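Local coordinates for biofilm-associated surface protein (Staphylococcus aureus, PDB 7C7U) that probably promotes staphylococcal biofilm formation as a cell wall-anchored surface protein, with calcium-binding segments in a region implicated in switching functional amyloid assembly, at residues A[405-416]-A[429-437]. Residues are numbered along the deposited sequence; the frame is centred on the assembly and turned at random.
Sequences LSDAENEDTDGD and TSPLVGKPQ. With CA (calcium ion), chain G; CA (calcium ion), chain F; CA (calcium ion), chain E.
Asp-414 meets the turn Ser-430 to Val-433 through calcium, and its side chain is a worked example of how one carboxylate can join two metal sites. CB lies 3.5 Å from Pro-431 O, and CG 3.3 Å from that same oxygen. A chi1 of 56° tucks CG over the main chain, flanked by N and C, which turns the carboxylate toward the paired ions. OD1 binds the chain F calcium at 2.4 Å and also accepts the backbone N-H of Asp-416, nearly along its own C-O axis, closing an Asx turn. Asp-412 OD1, Lys-418 O and Glu-423 are further ligands of that ion, in an EF-hand-like DxDxDG loop. OD2 reaches the chain G calcium at 2.6 Å. Asp-416 repeats the bridge: its OD1 goes to the first ion and its OD2 to the second, while its CB rests 3.8 Å from CA of Gly-434. From 429-437 come two backbone oxygens, Ser-430 O at 2.4 Å and Val-433 O at 2.3 Å from the chain G ion; Glu-423 and Glu-509 complete that site. Farther along, Leu-432 CD2 packs 3.7 Å from Ser-406 CA, and its CD1 touches Leu-405 CB. The join is made chiefly through shared calcium ligands. Asp-414 OD2, Ser-430 O and Val-433 O would be expected to repel one another without the ion, so the joint between this loop and the domain beginning with strand 437-442 is likely to depend on bound metal.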
loop_
_atom_site.group_PDB
_atom_site.type_symbol
_atom_site.label_atom_id
_atom_site.label_comp_id
_atom_site.label_asym_id
_atom_site.label_seq_id
_atom_site.Cartn_x
_atom_site.Cartn_y
_atom_site.Cartn_z
ATOM N N LEU A 405 4.619 -6.799 4.445
ATOM C CA LEU A 405 3.424 -7.122 5.228
ATOM C C LEU A 405 3.320 -6.330 6.523
ATOM O O LEU A 405 2.417 -6.588 7.332
ATOM C CB LEU A 405 3.326 -8.626 5.534
ATOM C CG LEU A 405 3.599 -9.537 4.348
ATOM C CD1 LEU A 405 3.440 -11.001 4.740
ATOM C CD2 LEU A 405 2.662 -9.169 3.201
ATOM N N SER A 406 4.202 -5.361 6.741
ATOM C CA SER A 406 4.038 -4.474 7.870
ATOM C C SER A 406 2.789 -3.611 7.684
ATOM O O SER A 406 2.224 -3.503 6.591
ATOM C CB SER A 406 5.281 -3.605 8.041
ATOM O OG SER A 406 5.809 -3.206 6.789
ATOM N N ASP A 407 2.370 -2.980 8.775
ATOM C CA ASP A 407 1.206 -2.109 8.756
ATOM C C ASP A 407 1.576 -0.787 8.085
ATOM O O ASP A 407 2.570 -0.155 8.461
ATOM C CB ASP A 407 0.711 -1.899 10.193
ATOM C CG ASP A 407 -0.611 -1.138 10.275
ATOM O OD1 ASP A 407 -1.051 -0.530 9.271
ATOM O OD2 ASP A 407 -1.206 -1.140 11.373
ATOM N N ALA A 408 0.795 -0.396 7.062
ATOM C CA ALA A 408 1.006 0.863 6.339
ATOM C C ALA A 408 0.569 2.099 7.126
ATOM O O ALA A 408 0.909 3.219 6.719
ATOM C CB ALA A 408 0.272 0.838 4.994
ATOM N N GLU A 409 -0.188 1.933 8.218
ATOM C CA GLU A 409 -0.651 3.036 9.060
ATOM C C GLU A 409 -0.114 2.943 10.492
ATOM O O GLU A 409 -0.762 3.403 11.432
ATOM C CB GLU A 409 -2.179 3.103 9.075
ATOM C CG GLU A 409 -2.832 3.235 7.700
ATOM C CD GLU A 409 -3.539 1.957 7.262
ATOM O OE1 GLU A 409 -2.967 0.861 7.450
ATOM O OE2 GLU A 409 -4.669 2.047 6.734
ATOM N N ASN A 410 1.043 2.313 10.679
ATOM C CA ASN A 410 1.732 2.289 11.973
ATOM C C ASN A 410 3.222 2.256 11.693
ATOM O O ASN A 410 3.708 1.322 11.062
ATOM C CB ASN A 410 1.315 1.084 12.823
ATOM C CG ASN A 410 1.947 1.087 14.235
ATOM O OD1 ASN A 410 2.907 1.809 14.511
ATOM N ND2 ASN A 410 1.394 0.267 15.123
ATOM N N GLU A 411 3.948 3.274 12.131
ATOM C CA GLU A 411 5.376 3.304 11.836
ATOM C C GLU A 411 6.171 2.270 12.632
ATOM O O GLU A 411 7.337 2.041 12.308
ATOM C CB GLU A 411 5.945 4.717 12.065
ATOM C CG GLU A 411 6.038 5.199 13.509
ATOM C CD GLU A 411 4.732 5.767 14.031
ATOM O OE1 GLU A 411 4.626 5.993 15.255
ATOM O OE2 GLU A 411 3.826 6.023 13.214
ATOM N N ASP A 412 5.567 1.610 13.628
ATOM C CA ASP A 412 6.273 0.595 14.454
ATOM C C ASP A 412 5.270 -0.537 14.683
ATOM O O ASP A 412 4.660 -0.647 15.748
ATOM C CB ASP A 412 6.790 1.199 15.759
ATOM C CG ASP A 412 7.541 0.186 16.622
ATOM O OD1 ASP A 412 7.926 -0.891 16.106
ATOM O OD2 ASP A 412 7.733 0.474 17.819
ATOM N N THR A 413 5.073 -1.356 13.639
ATOM C CA THR A 413 3.973 -2.316 13.632
ATOM C C THR A 413 4.022 -3.268 14.815
ATOM O O THR A 413 2.975 -3.576 15.401
ATOM C CB THR A 413 3.982 -3.096 12.316
ATOM O OG1 THR A 413 3.751 -2.193 11.224
ATOM C CG2 THR A 413 2.952 -4.222 12.311
ATOM N N ASP A 414 5.220 -3.742 15.182
ATOM C CA ASP A 414 5.353 -4.770 16.211
ATOM C C ASP A 414 5.489 -4.194 17.620
ATOM O O ASP A 414 5.553 -4.971 18.583
ATOM C CB ASP A 414 6.494 -5.754 15.880
ATOM C CG ASP A 414 7.820 -5.088 15.675
ATOM O OD1 ASP A 414 8.168 -4.163 16.438
ATOM O OD2 ASP A 414 8.547 -5.524 14.772
ATOM N N GLY A 415 5.632 -2.869 17.750
ATOM C CA GLY A 415 5.759 -2.199 19.035
ATOM C C GLY A 415 7.121 -2.205 19.694
ATOM O O GLY A 415 7.235 -1.732 20.832
ATOM N N ASP A 416 8.165 -2.687 19.031
ATOM C CA ASP A 416 9.441 -2.873 19.721
ATOM C C ASP A 416 10.301 -1.609 19.754
ATOM O O ASP A 416 11.431 -1.655 20.258
ATOM C CB ASP A 416 10.226 -4.029 19.079
ATOM C CG ASP A 416 10.765 -3.683 17.670
ATOM O OD1 ASP A 416 10.492 -2.564 17.143
ATOM O OD2 ASP A 416 11.459 -4.548 17.091
ATOM N N THR A 429 16.103 -6.729 10.688
ATOM C CA THR A 429 15.269 -7.548 11.545
ATOM C C THR A 429 13.837 -7.456 11.060
ATOM O O THR A 429 13.439 -6.484 10.406
ATOM C CB THR A 429 15.321 -7.095 13.018
ATOM O OG1 THR A 429 15.191 -5.660 13.089
ATOM C CG2 THR A 429 16.627 -7.523 13.662
ATOM N N SER A 430 13.061 -8.452 11.428
ATOM C CA SER A 430 11.668 -8.458 11.043
ATOM C C SER A 430 10.904 -7.323 11.722
ATOM O O SER A 430 10.979 -7.160 12.956
ATOM C CB SER A 430 11.025 -9.780 11.368
ATOM O OG SER A 430 9.628 -9.619 11.392
ATOM N N PRO A 431 10.167 -6.519 10.951
ATOM C CA PRO A 431 9.275 -5.503 11.514
ATOM C C PRO A 431 7.977 -6.082 12.054
ATOM O O PRO A 431 7.095 -5.323 12.487
ATOM C CB PRO A 431 9.005 -4.604 10.295
ATOM C CG PRO A 431 8.949 -5.614 9.138
ATOM C CD PRO A 431 9.958 -6.709 9.500
ATOM N N LEU A 432 7.815 -7.399 11.961
ATOM C CA LEU A 432 6.644 -8.097 12.457
ATOM C C LEU A 432 6.926 -8.849 13.748
ATOM O O LEU A 432 6.033 -9.530 14.260
ATOM C CB LEU A 432 6.130 -9.071 11.386
ATOM C CG LEU A 432 5.960 -8.425 10.012
ATOM C CD1 LEU A 432 5.394 -9.403 8.970
ATOM C CD2 LEU A 432 5.068 -7.200 10.150
ATOM N N VAL A 433 8.147 -8.750 14.271
ATOM C CA VAL A 433 8.585 -9.544 15.417
ATOM C C VAL A 433 9.212 -8.593 16.436
ATOM O O VAL A 433 10.299 -8.057 16.200
ATOM C CB VAL A 433 9.583 -10.641 15.014
ATOM C CG1 VAL A 433 10.115 -11.394 16.271
ATOM C CG2 VAL A 433 8.956 -11.606 14.014
ATOM N N GLY A 434 8.544 -8.404 17.570
ATOM C CA GLY A 434 9.067 -7.570 18.640
ATOM C C GLY A 434 10.209 -8.185 19.439
ATOM O O GLY A 434 10.900 -9.093 18.972
ATOM N N LYS A 435 10.426 -7.678 20.646
ATOM C CA LYS A 435 11.569 -8.071 21.464
ATOM C C LYS A 435 11.232 -9.316 22.281
ATOM O O LYS A 435 10.233 -9.323 23.015
ATOM C CB LYS A 435 11.974 -6.936 22.388
ATOM C CG LYS A 435 13.300 -7.127 23.108
ATOM C CD LYS A 435 13.552 -5.978 24.048
ATOM C CE LYS A 435 14.954 -6.027 24.628
ATOM N NZ LYS A 435 15.093 -5.045 25.751
ATOM N N PRO A 436 12.029 -10.370 22.192
ATOM C CA PRO A 436 11.737 -11.567 22.983
ATOM C C PRO A 436 11.894 -11.275 24.469
ATOM O O PRO A 436 12.662 -10.399 24.870
ATOM C CB PRO A 436 12.780 -12.580 22.496
ATOM C CG PRO A 436 13.925 -11.765 22.002
ATOM C CD PRO A 436 13.317 -10.463 21.479
ATOM N N GLN A 437 11.143 -12.019 25.287
ATOM C CA GLN A 437 11.212 -11.924 26.745
ATOM C C GLN A 437 11.317 -13.329 27.331
ATOM O O GLN A 437 10.609 -14.241 26.908
ATOM C CB GLN A 437 9.978 -11.208 27.339
ATOM C CG GLN A 437 9.646 -9.824 26.719
ATOM C CD GLN A 437 10.648 -8.771 27.124
ATOM O OE1 GLN A 437 11.347 -8.933 28.122
ATOM N NE2 GLN A 437 10.718 -7.673 26.365
HETATM CA CA CA G . 11.025 -6.104 15.142
HETATM CA CA CA F . 9.332 -2.425 15.196
HETATM CA CA CA E . 4.571 0.883 8.684
#